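Local coordinates for IroE-like serine hydrolase (Shewanella oneidensis, PDB 3GFF), which is probably a serine hydrolase that cleaves ester bonds, at residues 244-247 with 248-251. Sequence-based numbering, arbitrary orientation.
Sequences EETH and QSVS
The Gln-248 side-chain amide runs alongside the His-247 ring, both extending in one direction. Their planes are nearly perpendicular, 89° apart. Gln-248 NE2 is 3.8 Å from His-247 CD2, and the backbone N of Gln-248 meets the ring obliquely. The ring of His-216 stands roughly perpendicular to this imidazole, and that of His-144 is only modestly inclined to it. The His-247 ring hydrogen-bonds to Asp-169 through ND1 and to Ser-145 through NE2, consistent with the Ser-His-Asp triad of an alpha/beta-hydrolase fold. The histidine sits on the loop between strand 235-241 and helix 250-263, its usual place in that fold. A bound imidazole lies close by.

Next to the histidine in the chain, Thr-246 and Ser-249 form a capping box. Ser-249 N donates to Thr-246 OG1 at 2.9 Å. In return, Thr-246 N donates to Ser-249 OG at 3.0 Å, nearly straight at 168°. Both hydroxyls stand between their own backbone N and carbonyl carbon (chi1 67° for Thr-246), which turns each towards the other residue's amide. The two bonds tie Thr-246 to Ser-249 across the turn that carries His-247. Val-250 N also makes a bent hydrogen bond to Thr-246 O, at 3.1 Å. Val-250 CB packs 4.0 Å from Glu-245 CB.

Glu-245 is buried. Its OE2 hydrogen-bonds to Tyr-256 OH of the second subunit. Its OE1 accepts from Ser-249 OG at 2.4 Å, so short that the exact length is doubtful.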
loop_
_atom_site.group_PDB
_atom_site.type_symbol
_atom_site.label_atom_id
_atom_site.label_comp_id
_atom_site.label_asym_id
_atom_site.label_seq_id
_atom_site.Cartn_x
_atom_site.Cartn_y
_atom_site.Cartn_z
ATOM N N GLU A 244 -12.787 6.310 -5.795
ATOM C CA GLU A 244 -12.146 5.421 -6.767
ATOM C C GLU A 244 -11.780 4.100 -6.153
ATOM O O GLU A 244 -10.948 3.407 -6.666
ATOM C CB GLU A 244 -10.920 6.093 -7.380
ATOM C CG GLU A 244 -11.180 7.516 -7.914
ATOM C CD GLU A 244 -12.302 7.583 -8.932
ATOM O OE1 GLU A 244 -12.464 6.611 -9.702
ATOM O OE2 GLU A 244 -13.029 8.620 -8.976
ATOM N N GLU A 245 -12.372 3.763 -5.015
ATOM C CA GLU A 245 -12.135 2.483 -4.409
ATOM C C GLU A 245 -13.429 1.670 -4.291
ATOM O O GLU A 245 -14.572 2.212 -4.297
ATOM C CB GLU A 245 -11.498 2.639 -3.011
ATOM C CG GLU A 245 -10.110 3.358 -2.978
ATOM C CD GLU A 245 -8.984 2.567 -3.602
ATOM O OE1 GLU A 245 -9.004 1.317 -3.598
ATOM O OE2 GLU A 245 -8.046 3.211 -4.088
ATOM N N THR A 246 -13.224 0.357 -4.195
ATOM C CA THR A 246 -14.289 -0.610 -4.040
ATOM C C THR A 246 -14.284 -1.103 -2.595
ATOM O O THR A 246 -13.378 -0.831 -1.798
ATOM C CB THR A 246 -14.090 -1.821 -4.943
ATOM O OG1 THR A 246 -12.943 -2.530 -4.490
ATOM C CG2 THR A 246 -13.915 -1.432 -6.418
ATOM N N HIS A 247 -15.319 -1.854 -2.259
ATOM C CA HIS A 247 -15.461 -2.359 -0.921
ATOM C C HIS A 247 -14.265 -3.230 -0.517
ATOM O O HIS A 247 -13.708 -3.135 0.591
ATOM C CB HIS A 247 -16.769 -3.142 -0.844
ATOM C CG HIS A 247 -16.945 -3.875 0.428
ATOM N ND1 HIS A 247 -17.066 -3.229 1.631
ATOM C CD2 HIS A 247 -17.040 -5.196 0.687
ATOM C CE1 HIS A 247 -17.217 -4.130 2.585
ATOM N NE2 HIS A 247 -17.221 -5.328 2.035
ATOM N N GLN A 248 -13.851 -4.073 -1.433
ATOM C CA GLN A 248 -12.682 -4.897 -1.171
ATOM C C GLN A 248 -11.336 -4.120 -1.286
ATOM O O GLN A 248 -10.505 -4.235 -0.388
ATOM C CB GLN A 248 -12.742 -6.196 -1.999
ATOM C CG GLN A 248 -13.801 -7.202 -1.438
ATOM C CD GLN A 248 -13.453 -7.733 -0.031
ATOM O OE1 GLN A 248 -12.289 -7.901 0.323
ATOM N NE2 GLN A 248 -14.475 -8.006 0.764
ATOM N N SER A 249 -11.145 -3.302 -2.326
ATOM C CA SER A 249 -9.835 -2.587 -2.507
ATOM C C SER A 249 -9.503 -1.521 -1.451
ATOM O O SER A 249 -8.352 -1.099 -1.335
ATOM C CB SER A 249 -9.734 -1.903 -3.873
ATOM O OG SER A 249 -10.384 -0.635 -3.883
ATOM N N VAL A 250 -10.491 -1.060 -0.710
ATOM C CA VAL A 250 -10.231 0.029 0.222
ATOM C C VAL A 250 -9.523 -0.425 1.507
ATOM O O VAL A 250 -9.039 0.420 2.257
ATOM C CB VAL A 250 -11.511 0.837 0.558
ATOM C CG1 VAL A 250 -12.332 0.113 1.666
ATOM C CG2 VAL A 250 -11.136 2.268 0.988
ATOM N N SER A 251 -9.418 -1.741 1.739
ATOM C CA SER A 251 -8.758 -2.258 2.939
ATOM C C SER A 251 -7.345 -1.735 3.034
ATOM O O SER A 251 -6.896 -1.283 4.114
ATOM C CB SER A 251 -8.783 -3.812 2.997
ATOM O OG SER A 251 -8.064 -4.426 1.919
#